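Putative ABC transporter subunit, substrate-binding component (Rhodopseudomonas palustris, PDB 4EVS) binds 4-hydroxybenzoate and probably delivers such benzoate derivatives to an ABC importer, as a substrate-binding component of the leucine-binding protein family. Local coordinates at residues Pro98-Asn103 and Val117-Thr122; Ala105-Thr110 and Gln363-Leu368; Ala288-Arg293 and Thr321-Pro326. All coordinates share one frame; numbering follows the deposited sequence.

Interaction 1 (Pro98-Asn103 and Val117-Thr122); sequences PMVVLN and VRTSFT. With PHB (p-hydroxybenzoic acid), chain I.
V101 is bracketed by V117 and T119, the two-residue stride by which parallel β strands bond: its N gives to V117 O at 2.9 Å and its O accepts T119 N at 3.0 Å. One step earlier V117 N reaches the O of M99, a selenomethionine. Past the strand ends, with chi1 at 60°, S120 OG lies between its own N and carbonyl carbon and donates to N103 O at 2.8 Å, from 54° above the carbonyl plane rather than along a lone pair. Apolar packing flanks these bonds. V100 CG2 lies beside V117 CG1 at 3.9 Å on one face of the sheet, while on the other V101 CG1 rests on the CD methylene of R118, whose guanidinium goes on to A104 O. At the ligand end amide meets ring: N103 OD1 comes within 3.4 Å of F121 CE1, planes 77° apart, and F121 turns its edge to p-hydroxybenzoate, CZ 3.9 Å from C5. N103 ND2 bonds to Y80 O. Strand 99-101 runs between 75-78 and 116-118, the latter outermost in its six-stranded sheet, and helix 283-302 packs against V100 through I295 and N103 through M283 and T284.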
ATOM      1  N   PRO A  98      13.895   8.279  12.297  1.00 18.08           N
ATOM      2  CA  PRO A  98      13.333   7.166  11.576  1.00 17.89           C
ATOM      3  C   PRO A  98      12.217   7.556  10.655  1.00 18.18           C
ATOM      4  O   PRO A  98      11.574   8.565  10.867  1.00 19.17           O
ATOM      5  CB  PRO A  98      12.796   6.252  12.675  1.00 18.07           C
ATOM      6  CG  PRO A  98      13.522   6.660  13.888  1.00 18.35           C
ATOM      7  CD  PRO A  98      13.651   8.129  13.738  1.00 17.48           C
HETATM    8  N   MSE A  99      12.014   6.721   9.633  1.00 18.20           N
HETATM    9  CA  MSE A  99      10.901   6.830   8.696  1.00 17.98           C
HETATM   10  C   MSE A  99       9.997   5.608   8.806  1.00 15.92           C
HETATM   11  O   MSE A  99      10.459   4.467   8.644  1.00 17.33           O
HETATM   12  CB  MSE A  99      11.402   6.984   7.263  1.00 17.84           C
HETATM   13  CG  MSE A  99      10.278   7.051   6.228  1.00 19.41           C
HETATM   14 SE   MSE A  99      10.821   7.532   4.426  0.65 22.52          SE
HETATM   15  CE  MSE A  99      11.898   6.020   3.997  1.00 18.83           C
ATOM     16  N   VAL A 100       8.721   5.830   9.069  1.00 16.32           N
ATOM     17  CA  VAL A 100       7.736   4.772   9.051  1.00 16.44           C
ATOM     18  C   VAL A 100       6.991   4.902   7.727  1.00 15.41           C
ATOM     19  O   VAL A 100       6.224   5.856   7.522  1.00 15.23           O
ATOM     20  CB  VAL A 100       6.754   4.864  10.233  1.00 16.32           C
ATOM     21  CG1 VAL A 100       5.812   3.704  10.262  1.00 17.36           C
ATOM     22  CG2 VAL A 100       7.511   4.928  11.531  1.00 17.77           C
ATOM     23  N   VAL A 101       7.224   3.970   6.809  1.00 15.73           N
ATOM     24  CA  VAL A 101       6.646   3.998   5.470  1.00 15.07           C
ATOM     25  C   VAL A 101       5.221   3.449   5.506  1.00 14.76           C
ATOM     26  O   VAL A 101       4.989   2.321   5.960  1.00 15.87           O
ATOM     27  CB  VAL A 101       7.524   3.230   4.469  1.00 14.58           C
ATOM     28  CG1 VAL A 101       6.806   3.094   3.146  1.00 16.17           C
ATOM     29  CG2 VAL A 101       8.902   3.895   4.297  1.00 15.44           C
ATOM     30  N   LEU A 102       4.275   4.272   5.071  1.00 15.52           N
ATOM     31  CA  LEU A 102       2.844   3.949   5.132  1.00 14.91           C
ATOM     32  C   LEU A 102       2.218   3.587   3.801  1.00 15.53           C
ATOM     33  O   LEU A 102       1.014   3.350   3.722  1.00 15.23           O
ATOM     34  CB  LEU A 102       2.077   5.113   5.766  1.00 13.23           C
ATOM     35  CG  LEU A 102       2.604   5.717   7.102  1.00 14.13           C
ATOM     36  CD1 LEU A 102       1.758   6.917   7.587  1.00 16.82           C
ATOM     37  CD2 LEU A 102       2.799   4.656   8.180  1.00 16.09           C
ATOM     38  N   ASN A 103       3.016   3.574   2.747  1.00 14.58           N
ATOM     39  CA  ASN A 103       2.542   3.019   1.478  1.00 14.27           C
ATOM     40  C   ASN A 103       3.654   2.459   0.597  1.00 13.22           C
ATOM     41  O   ASN A 103       3.671   1.264   0.314  1.00 14.21           O
ATOM     42  CB  ASN A 103       1.689   3.980   0.693  1.00 14.09           C
ATOM     43  CG  ASN A 103       0.985   3.258  -0.453  1.00 14.55           C
ATOM     44  OD1 ASN A 103       0.021   2.522  -0.217  1.00 14.52           O
ATOM     45  ND2 ASN A 103       1.481   3.435  -1.675  1.00 15.30           N
ATOM     46  N   VAL A 117      11.014   1.459   8.988  1.00 16.44           N
ATOM     47  CA  VAL A 117      10.099   0.339   9.222  1.00 16.36           C
ATOM     48  C   VAL A 117       8.870   0.608   8.333  1.00 16.42           C
ATOM     49  O   VAL A 117       8.479   1.764   8.146  1.00 16.15           O
ATOM     50  CB  VAL A 117       9.734   0.146  10.708  1.00 17.97           C
ATOM     51  CG1 VAL A 117       9.070   1.405  11.308  1.00 20.43           C
ATOM     52  CG2 VAL A 117       8.926  -1.095  10.892  1.00 18.33           C
ATOM     53  N   ARG A 118       8.309  -0.438   7.721  1.00 15.29           N
ATOM     54  CA  ARG A 118       7.195  -0.296   6.801  1.00 14.60           C
ATOM     55  C   ARG A 118       5.957  -1.053   7.295  1.00 14.16           C
ATOM     56  O   ARG A 118       6.037  -2.255   7.583  1.00 15.19           O
ATOM     57  CB  ARG A 118       7.604  -0.783   5.425  1.00 14.44           C
ATOM     58  CG  ARG A 118       6.465  -0.822   4.423  1.00 15.27           C
ATOM     59  CD  ARG A 118       6.949  -0.772   2.973  1.00 15.33           C
ATOM     60  NE  ARG A 118       7.987  -1.764   2.698  1.00 15.42           N
ATOM     61  CZ  ARG A 118       8.741  -1.741   1.605  1.00 15.20           C
ATOM     62  NH1 ARG A 118       8.591  -0.798   0.674  1.00 15.23           N
ATOM     63  NH2 ARG A 118       9.687  -2.627   1.458  1.00 15.61           N
ATOM     64  N   THR A 119       4.844  -0.321   7.441  1.00 14.38           N
ATOM     65  CA  THR A 119       3.564  -0.878   7.892  1.00 13.25           C
ATOM     66  C   THR A 119       2.520  -1.044   6.756  1.00 13.08           C
ATOM     67  O   THR A 119       1.350  -1.319   7.020  1.00 15.46           O
ATOM     68  CB  THR A 119       2.981  -0.065   9.029  1.00 13.79           C
ATOM     69  OG1 THR A 119       2.792   1.275   8.577  1.00 16.10           O
ATOM     70  CG2 THR A 119       3.927  -0.112  10.260  1.00 15.42           C
ATOM     71  N   SER A 120       2.941  -0.877   5.506  1.00 13.70           N
ATOM     72  CA  SER A 120       2.020  -0.996   4.369  1.00 14.10           C
ATOM     73  C   SER A 120       2.069  -2.433   3.799  1.00 14.32           C
ATOM     74  O   SER A 120       1.424  -3.324   4.362  1.00 14.84           O
ATOM     75  CB  SER A 120       2.329   0.102   3.334  1.00 13.94           C
ATOM     76  OG  SER A 120       3.658   0.012   2.838  1.00 14.35           O
ATOM     77  N   PHE A 121       2.910  -2.662   2.790  1.00 13.82           N
ATOM     78  CA  PHE A 121       2.944  -3.901   2.016  1.00 13.27           C
ATOM     79  C   PHE A 121       4.076  -3.786   1.021  1.00 14.31           C
ATOM     80  O   PHE A 121       4.632  -2.687   0.843  1.00 14.17           O
ATOM     81  CB  PHE A 121       1.637  -4.129   1.262  1.00 14.65           C
ATOM     82  CG  PHE A 121       1.257  -2.996   0.341  1.00 14.12           C
ATOM     83  CD1 PHE A 121       0.591  -1.897   0.851  1.00 15.89           C
ATOM     84  CD2 PHE A 121       1.487  -3.074  -1.036  1.00 16.02           C
ATOM     85  CE1 PHE A 121       0.248  -0.829   0.052  1.00 15.97           C
ATOM     86  CE2 PHE A 121       1.140  -2.018  -1.868  1.00 15.18           C
ATOM     87  CZ  PHE A 121       0.490  -0.906  -1.320  1.00 14.19           C
ATOM     88  N   THR A 122       4.481  -4.907   0.434  1.00 14.26           N
ATOM     89  CA  THR A 122       5.310  -4.838  -0.786  1.00 13.68           C
ATOM     90  C   THR A 122       4.595  -5.460  -1.968  1.00 14.23           C
ATOM     91  O   THR A 122       3.654  -6.250  -1.838  1.00 15.46           O
ATOM     92  CB  THR A 122       6.716  -5.482  -0.654  1.00 14.05           C
ATOM     93  OG1 THR A 122       6.628  -6.920  -0.720  1.00 15.00           O
ATOM     94  CG2 THR A 122       7.408  -5.051   0.649  1.00 14.79           C
TER
HETATM   95  C1' PHB I 408       4.473   3.025  -4.855  1.00 14.53           C
HETATM   96  O1' PHB I 408       4.867   3.994  -5.564  1.00 15.57           O
HETATM   97  O2' PHB I 408       5.269   2.261  -4.220  1.00 15.28           O
HETATM   98  C1  PHB I 408       3.011   2.725  -4.845  1.00 13.68           C
HETATM   99  C2  PHB I 408       2.087   3.710  -5.078  1.00 14.00           C
HETATM  100  C3  PHB I 408       0.738   3.399  -5.104  1.00 16.33           C
HETATM  101  C4  PHB I 408       0.284   2.112  -4.814  1.00 14.87           C
HETATM  102  C5  PHB I 408       1.221   1.127  -4.514  1.00 14.34           C
HETATM  103  C6  PHB I 408       2.571   1.446  -4.545  1.00 14.65           C
HETATM  104  O4  PHB I 408      -1.053   1.850  -4.835  1.00 16.82           O

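Interaction 2 (Ala105-Thr110 and Gln363-Leu368); sequences ATSSIT and QPDWGL. With PHB (p-hydroxybenzoic acid), chain I.
The hydroxyl of S107 meets the carboxylate of D365. D365 CG lies anti to the backbone N (chi1 -178°); this puts the carboxylate beside S107, whose OG donates to the syn lone pair of OD1 at 2.7 Å. The same oxygen accepts G367 N at 3.0 Å, but that donor stands 54° above the carboxylate plane; with T122 OG1 as a further donor to OD1, these bonds probably limit how far the carboxylate can turn. The other oxygen is used too: a water donates to D365 OD2 at 2.8 Å and is hydrogen-bonded to T110 OG1, spanning from the carboxylate to the far end of the serine's turn. L368 CD1 lies alongside, 3.7 Å from S107 O and 3.8 Å from T110 OG1, the leucine and threonine side chains crossing at a slant. G367, without a side chain, allows its CA to approach S107 OG at 3.5 Å. At the other end of the loop A105 N points almost straight (169°) at the ligand, reaching O2' of p-hydroxybenzoate at 2.9 Å. D365 thus N-caps the short, weakly bonded C-terminal helix, tying it to a 3-10 turn just past the carboxylate-binding wall of the pocket.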
ATOM      1  N   ALA A 105       5.837   0.749  -1.764  1.00 13.38           N
ATOM      2  CA  ALA A 105       5.776  -0.707  -1.695  1.00 13.57           C
ATOM      3  C   ALA A 105       6.907  -1.450  -2.385  1.00 14.04           C
ATOM      4  O   ALA A 105       6.877  -2.673  -2.424  1.00 16.88           O
ATOM      5  CB  ALA A 105       4.404  -1.147  -2.225  1.00 14.73           C
ATOM      6  N   THR A 106       7.922  -0.756  -2.901  1.00 13.96           N
ATOM      7  CA  THR A 106       9.058  -1.449  -3.525  1.00 14.81           C
ATOM      8  C   THR A 106       9.904  -2.142  -2.475  1.00 14.54           C
ATOM      9  O   THR A 106      10.245  -1.542  -1.445  1.00 15.81           O
ATOM     10  CB  THR A 106       9.851  -0.451  -4.435  1.00 14.84           C
ATOM     11  OG1 THR A 106       8.953   0.031  -5.415  1.00 15.89           O
ATOM     12  CG2 THR A 106      11.067  -1.112  -5.115  1.00 16.83           C
ATOM     13  N   SER A 107      10.286  -3.412  -2.757  1.00 15.69           N
ATOM     14  CA  SER A 107      10.926  -4.231  -1.704  1.00 16.33           C
ATOM     15  C   SER A 107      12.189  -3.589  -1.148  1.00 16.11           C
ATOM     16  O   SER A 107      12.380  -3.532   0.078  1.00 15.94           O
ATOM     17  CB  SER A 107      11.247  -5.643  -2.181  1.00 16.28           C
ATOM     18  OG  SER A 107      10.055  -6.371  -2.348  1.00 16.53           O
ATOM     19  N   SER A 108      13.055  -3.100  -2.043  1.00 17.39           N
ATOM     20  CA  SER A 108      14.366  -2.588  -1.651  1.00 18.61           C
ATOM     21  C   SER A 108      14.352  -1.339  -0.795  1.00 17.28           C
ATOM     22  O   SER A 108      15.404  -0.949  -0.290  1.00 19.09           O
ATOM     23  CB  SER A 108      15.230  -2.328  -2.893  1.00 20.80           C
ATOM     24  OG  SER A 108      14.660  -1.352  -3.718  1.00 22.67           O
ATOM     25  N   ILE A 109      13.201  -0.694  -0.641  1.00 16.77           N
ATOM     26  CA  ILE A 109      13.183   0.548   0.157  1.00 16.33           C
ATOM     27  C   ILE A 109      13.765   0.368   1.560  1.00 15.94           C
ATOM     28  O   ILE A 109      14.521   1.228   2.042  1.00 16.83           O
ATOM     29  CB  ILE A 109      11.771   1.163   0.259  1.00 15.44           C
ATOM     30  CG1 ILE A 109      11.276   1.629  -1.130  1.00 17.05           C
ATOM     31  CG2 ILE A 109      11.700   2.312   1.277  1.00 17.03           C
ATOM     32  CD1 ILE A 109       9.814   2.155  -1.186  1.00 19.41           C
ATOM     33  N   THR A 110      13.393  -0.711   2.240  1.00 16.33           N
ATOM     34  CA  THR A 110      13.828  -0.883   3.608  1.00 16.16           C
ATOM     35  C   THR A 110      15.335  -1.083   3.756  1.00 17.01           C
ATOM     36  O   THR A 110      15.892  -0.832   4.839  1.00 19.80           O
ATOM     37  CB  THR A 110      13.081  -2.032   4.307  1.00 16.34           C
ATOM     38  OG1 THR A 110      13.262  -3.206   3.539  1.00 18.24           O
ATOM     39  CG2 THR A 110      11.596  -1.707   4.498  1.00 17.32           C
ATOM     40  N   GLN A 363       2.685 -13.942   4.998  1.00 18.17           N
ATOM     41  CA  GLN A 363       3.498 -13.605   3.852  1.00 16.48           C
ATOM     42  C   GLN A 363       4.541 -12.568   4.244  1.00 16.32           C
ATOM     43  O   GLN A 363       4.187 -11.503   4.741  1.00 16.96           O
ATOM     44  CB  GLN A 363       2.616 -13.020   2.771  1.00 17.51           C
ATOM     45  CG  GLN A 363       1.495 -13.971   2.284  1.00 16.40           C
ATOM     46  CD  GLN A 363       2.004 -15.259   1.683  1.00 17.85           C
ATOM     47  OE1 GLN A 363       2.549 -15.247   0.583  1.00 19.58           O
ATOM     48  NE2 GLN A 363       1.864 -16.374   2.407  1.00 19.64           N
ATOM     49  N   PRO A 364       5.815 -12.834   4.006  1.00 16.23           N
ATOM     50  CA  PRO A 364       6.888 -11.878   4.218  1.00 17.46           C
ATOM     51  C   PRO A 364       7.079 -11.045   2.955  1.00 16.96           C
ATOM     52  O   PRO A 364       6.321 -11.190   1.981  1.00 17.29           O
ATOM     53  CB  PRO A 364       8.079 -12.786   4.470  1.00 17.89           C
ATOM     54  CG  PRO A 364       7.836 -13.874   3.487  1.00 18.37           C
ATOM     55  CD  PRO A 364       6.339 -14.100   3.508  1.00 16.88           C
ATOM     56  N   ASP A 365       8.144 -10.251   2.924  1.00 16.25           N
ATOM     57  CA  ASP A 365       8.535  -9.564   1.728  1.00 16.44           C
ATOM     58  C   ASP A 365       9.253 -10.554   0.808  1.00 16.78           C
ATOM     59  O   ASP A 365      10.460 -10.692   0.903  1.00 17.10           O
ATOM     60  CB  ASP A 365       9.382  -8.337   1.985  1.00 17.50           C
ATOM     61  CG  ASP A 365       9.743  -7.616   0.714  1.00 15.92           C
ATOM     62  OD1 ASP A 365       9.230  -7.991  -0.381  1.00 15.41           O
ATOM     63  OD2 ASP A 365      10.576  -6.685   0.783  1.00 18.16           O
ATOM     64  N   TRP A 366       8.518 -11.202  -0.098  1.00 17.34           N
ATOM     65  CA  TRP A 366       9.110 -12.207  -1.014  1.00 17.64           C
ATOM     66  C   TRP A 366      10.192 -11.614  -1.957  1.00 17.63           C
ATOM     67  O   TRP A 366      10.983 -12.339  -2.594  1.00 19.30           O
ATOM     68  CB  TRP A 366       8.023 -12.849  -1.878  1.00 17.77           C
ATOM     69  CG  TRP A 366       7.052 -13.686  -1.128  1.00 17.67           C
ATOM     70  CD1 TRP A 366       5.693 -13.507  -1.053  1.00 18.73           C
ATOM     71  CD2 TRP A 366       7.345 -14.835  -0.349  1.00 20.27           C
ATOM     72  NE1 TRP A 366       5.135 -14.485  -0.297  1.00 20.58           N
ATOM     73  CE2 TRP A 366       6.120 -15.323   0.143  1.00 20.31           C
ATOM     74  CE3 TRP A 366       8.530 -15.541  -0.057  1.00 22.79           C
ATOM     75  CZ2 TRP A 366       6.039 -16.454   0.974  1.00 22.57           C
ATOM     76  CZ3 TRP A 366       8.447 -16.659   0.759  1.00 23.79           C
ATOM     77  CH2 TRP A 366       7.200 -17.098   1.268  1.00 23.32           C
ATOM     78  N   GLY A 367      10.222 -10.288  -2.074  1.00 17.19           N
ATOM     79  CA  GLY A 367      11.245  -9.601  -2.860  1.00 17.67           C
ATOM     80  C   GLY A 367      12.612  -9.532  -2.248  1.00 18.31           C
ATOM     81  O   GLY A 367      13.555  -9.175  -2.943  1.00 19.98           O
ATOM     82  N   LEU A 368      12.717  -9.838  -0.952  1.00 18.24           N
ATOM     83  CA  LEU A 368      14.002  -9.823  -0.234  1.00 18.84           C
ATOM     84  C   LEU A 368      14.354 -11.182   0.368  1.00 19.83           C
ATOM     85  O   LEU A 368      15.539 -11.512   0.478  1.00 21.75           O
ATOM     86  CB  LEU A 368      13.981  -8.771   0.890  1.00 18.86           C
ATOM     87  CG  LEU A 368      13.891  -7.294   0.474  1.00 17.44           C
ATOM     88  CD1 LEU A 368      14.000  -6.391   1.702  1.00 18.20           C
ATOM     89  CD2 LEU A 368      14.957  -6.878  -0.575  1.00 21.97           C
TER
HETATM   90  C1' PHB I 408       4.473   3.025  -4.855  1.00 14.53           C
HETATM   91  O1' PHB I 408       4.867   3.994  -5.564  1.00 15.57           O
HETATM   92  O2' PHB I 408       5.269   2.261  -4.220  1.00 15.28           O
HETATM   93  C1  PHB I 408       3.011   2.725  -4.845  1.00 13.68           C
HETATM   94  C2  PHB I 408       2.087   3.710  -5.078  1.00 14.00           C
HETATM   95  C3  PHB I 408       0.738   3.399  -5.104  1.00 16.33           C
HETATM   96  C4  PHB I 408       0.284   2.112  -4.814  1.00 14.87           C
HETATM   97  C5  PHB I 408       1.221   1.127  -4.514  1.00 14.34           C
HETATM   98  C6  PHB I 408       2.571   1.446  -4.545  1.00 14.65           C
HETATM   99  O4  PHB I 408      -1.053   1.850  -4.835  1.00 16.82           O
HETATM  100  O   HOH W   1      10.912  -4.780   2.770  1.00 17.23           O

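Interaction 3 (Ala288-Arg293 and Thr321-Pro326); sequences AYDGAR and TSPRGP. With SO4 (sulfate ion), chain D.
One carboxylate oxygen, D290 OD2, is gripped on both its sides: S322 OG donates to its syn lone pair at a short 2.5 Å, and R324 NH2 arrives on the anti side at 2.8 Å in a salt bridge. The partners belong to a β hairpin whose strands 319-322 and 325-330 are joined by a type I turn from S322 to G325, set against helix 283-302. Within it S322 OG also accepts R324 N at 3.1 Å, forming an ST turn, and R324 NE, which meets it in the guanidinium plane. The serine hydroxyl therefore relays between turn and helix, while the carboxylate and guanidinium planes stand 40° apart. D290 OD1 is held separately by W320 NE1; R324 NH2 also bonds to T119 O, and R324 NH1 to Q338 OE1. An alanine in place of D290 would remove the carboxylate and is likely to leave the R324 charge without its carboxylate mate and the S322 hydroxyl without its acceptor. Beside this network P323 CG packs against Y289 CD2 at 4.0 Å. A sulfate, probably from the crystallisation liquor, is bonded to H36 NE2, with R293 NH2 close by; Y289 OH donates to its O1 at 2.7 Å.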
ATOM      1  N   ALA A 288      -1.404   3.745   8.265  1.00 13.64           N
ATOM      2  CA  ALA A 288      -1.171   4.891   9.156  1.00 14.06           C
ATOM      3  C   ALA A 288      -1.523   4.583  10.592  1.00 13.60           C
ATOM      4  O   ALA A 288      -0.798   4.994  11.522  1.00 14.11           O
ATOM      5  CB  ALA A 288      -1.930   6.134   8.648  1.00 14.26           C
ATOM      6  N   TYR A 289      -2.633   3.867  10.800  1.00 14.07           N
ATOM      7  CA  TYR A 289      -3.022   3.475  12.139  1.00 15.17           C
ATOM      8  C   TYR A 289      -1.953   2.622  12.794  1.00 14.65           C
ATOM      9  O   TYR A 289      -1.524   2.897  13.944  1.00 15.60           O
ATOM     10  CB  TYR A 289      -4.370   2.758  12.080  1.00 15.05           C
ATOM     11  CG  TYR A 289      -5.019   2.395  13.380  1.00 15.39           C
ATOM     12  CD1 TYR A 289      -5.830   3.291  14.022  1.00 16.55           C
ATOM     13  CD2 TYR A 289      -4.853   1.169  13.954  1.00 16.68           C
ATOM     14  CE1 TYR A 289      -6.480   2.972  15.182  1.00 17.25           C
ATOM     15  CE2 TYR A 289      -5.508   0.820  15.148  1.00 17.99           C
ATOM     16  CZ  TYR A 289      -6.295   1.756  15.773  1.00 17.74           C
ATOM     17  OH  TYR A 289      -6.942   1.478  16.953  1.00 22.55           O
ATOM     18  N   ASP A 290      -1.491   1.594  12.097  1.00 15.23           N
ATOM     19  CA  ASP A 290      -0.437   0.745  12.618  1.00 16.07           C
ATOM     20  C   ASP A 290       0.903   1.469  12.668  1.00 14.90           C
ATOM     21  O   ASP A 290       1.705   1.200  13.543  1.00 16.28           O
ATOM     22  CB  ASP A 290      -0.313  -0.512  11.756  1.00 14.97           C
ATOM     23  CG  ASP A 290      -1.472  -1.496  11.969  1.00 15.27           C
ATOM     24  OD1 ASP A 290      -1.786  -1.762  13.148  1.00 17.57           O
ATOM     25  OD2 ASP A 290      -2.054  -1.985  10.965  1.00 17.49           O
ATOM     26  N   GLY A 291       1.135   2.417  11.766  1.00 15.85           N
ATOM     27  CA  GLY A 291       2.329   3.254  11.847  1.00 16.53           C
ATOM     28  C   GLY A 291       2.355   4.082  13.101  1.00 15.81           C
ATOM     29  O   GLY A 291       3.396   4.203  13.712  1.00 16.38           O
ATOM     30  N   ALA A 292       1.225   4.697  13.467  1.00 15.94           N
ATOM     31  CA  ALA A 292       1.132   5.466  14.694  1.00 16.73           C
ATOM     32  C   ALA A 292       1.409   4.563  15.909  1.00 15.98           C
ATOM     33  O   ALA A 292       2.074   4.979  16.876  1.00 17.53           O
ATOM     34  CB  ALA A 292      -0.262   6.130  14.798  1.00 17.34           C
ATOM     35  N   ARG A 293       0.899   3.337  15.884  1.00 15.98           N
ATOM     36  CA  ARG A 293       1.198   2.397  16.961  1.00 16.55           C
ATOM     37  C   ARG A 293       2.709   2.230  17.135  1.00 16.98           C
ATOM     38  O   ARG A 293       3.232   2.248  18.242  1.00 17.29           O
ATOM     39  CB  ARG A 293       0.591   1.015  16.664  1.00 17.00           C
ATOM     40  CG  ARG A 293       0.837  -0.010  17.731  1.00 17.16           C
ATOM     41  CD  ARG A 293       0.350  -1.421  17.382  1.00 22.97           C
ATOM     42  NE  ARG A 293      -1.124  -1.505  17.398  1.00 30.07           N
ATOM     43  CZ  ARG A 293      -1.864  -1.698  18.486  1.00 30.14           C
ATOM     44  NH1 ARG A 293      -1.325  -1.841  19.726  1.00 33.42           N
ATOM     45  NH2 ARG A 293      -3.171  -1.724  18.345  1.00 32.25           N
ATOM     46  N   THR A 321      -2.059  -7.448  16.645  1.00 20.06           N
ATOM     47  CA  THR A 321      -3.211  -7.646  15.798  1.00 20.51           C
ATOM     48  C   THR A 321      -3.626  -6.299  15.231  1.00 19.46           C
ATOM     49  O   THR A 321      -3.994  -5.386  15.950  1.00 20.79           O
ATOM     50  CB  THR A 321      -4.368  -8.297  16.569  1.00 22.49           C
ATOM     51  OG1 THR A 321      -3.903  -9.547  17.118  1.00 25.92           O
ATOM     52  CG2 THR A 321      -5.551  -8.562  15.600  1.00 24.54           C
ATOM     53  N   SER A 322      -3.551  -6.184  13.916  1.00 16.97           N
ATOM     54  CA  SER A 322      -3.967  -5.009  13.166  1.00 16.75           C
ATOM     55  C   SER A 322      -5.425  -5.134  12.767  1.00 16.26           C
ATOM     56  O   SER A 322      -5.956  -6.233  12.705  1.00 16.42           O
ATOM     57  CB  SER A 322      -3.104  -4.939  11.909  1.00 15.05           C
ATOM     58  OG  SER A 322      -3.561  -4.001  10.943  1.00 15.54           O
ATOM     59  N   PRO A 323      -6.090  -4.005  12.484  1.00 15.92           N
ATOM     60  CA  PRO A 323      -7.420  -4.115  11.822  1.00 15.97           C
ATOM     61  C   PRO A 323      -7.406  -5.069  10.618  1.00 15.66           C
ATOM     62  O   PRO A 323      -8.435  -5.648  10.255  1.00 17.53           O
ATOM     63  CB  PRO A 323      -7.763  -2.650  11.443  1.00 16.34           C
ATOM     64  CG  PRO A 323      -7.026  -1.853  12.530  1.00 16.84           C
ATOM     65  CD  PRO A 323      -5.706  -2.589  12.700  1.00 16.74           C
ATOM     66  N   ARG A 324      -6.255  -5.190   9.951  1.00 16.43           N
ATOM     67  CA  ARG A 324      -6.180  -6.000   8.735  1.00 15.53           C
ATOM     68  C   ARG A 324      -6.065  -7.505   8.988  1.00 16.25           C
ATOM     69  O   ARG A 324      -6.270  -8.291   8.082  1.00 17.20           O
ATOM     70  CB  ARG A 324      -4.989  -5.568   7.886  1.00 15.69           C
ATOM     71  CG  ARG A 324      -3.641  -6.102   8.368  1.00 15.16           C
ATOM     72  CD  ARG A 324      -2.456  -5.452   7.629  1.00 15.57           C
ATOM     73  NE  ARG A 324      -2.180  -4.134   8.207  1.00 13.72           N
ATOM     74  CZ  ARG A 324      -1.248  -3.302   7.743  1.00 14.22           C
ATOM     75  NH1 ARG A 324      -0.543  -3.622   6.646  1.00 15.01           N
ATOM     76  NH2 ARG A 324      -1.068  -2.116   8.343  1.00 15.84           N
ATOM     77  N   GLY A 325      -5.693  -7.874  10.208  1.00 15.43           N
ATOM     78  CA  GLY A 325      -5.323  -9.252  10.532  1.00 15.25           C
ATOM     79  C   GLY A 325      -4.121  -9.290  11.472  1.00 16.51           C
ATOM     80  O   GLY A 325      -3.568  -8.248  11.824  1.00 16.47           O
ATOM     81  N   PRO A 326      -3.649 -10.495  11.820  1.00 17.23           N
ATOM     82  CA  PRO A 326      -2.428 -10.637  12.620  1.00 17.40           C
ATOM     83  C   PRO A 326      -1.210 -10.166  11.774  1.00 16.60           C
ATOM     84  O   PRO A 326      -1.133 -10.440  10.591  1.00 17.21           O
ATOM     85  CB  PRO A 326      -2.367 -12.129  12.912  1.00 18.21           C
ATOM     86  CG  PRO A 326      -3.142 -12.761  11.787  1.00 18.95           C
ATOM     87  CD  PRO A 326      -4.180 -11.788  11.355  1.00 18.56           C
TER
HETATM   88  S   SO4 D 403      -6.211  -1.337  19.451  0.83 38.23           S
HETATM   89  O1  SO4 D 403      -5.758  -0.151  18.691  0.83 35.12           O
HETATM   90  O2  SO4 D 403      -5.118  -2.266  19.693  0.83 41.61           O
HETATM   91  O3  SO4 D 403      -6.652  -0.845  20.755  0.83 41.34           O
HETATM   92  O4  SO4 D 403      -7.271  -2.128  18.822  0.83 40.04           O
HETATM   93  O   HOH W   2      -5.430  -2.863  16.067  1.00 34.62           O

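How the interactions relate
The three contacts form a connected series that starts at the binding site. Interactions 1 and 2, with centres 11 Å apart, meet directly: R118 NH1 bonds to T106 O at 2.8 Å, T122 OG1 bonds to D365 OD1 at 2.8 Å, and F121 packs on A105. The last of these lies in the pocket, which N103, F121 and A105 help line. Interaction 3 stands behind interaction 1, again 11 Å between centres, joined by R324 NH2 to T119 O at 2.9 Å and by V100 packing on G291; the R324 side chain is about 12 Å from the ligand. Interactions 2 and 3 do not touch, their nearest atoms about 8 Å apart.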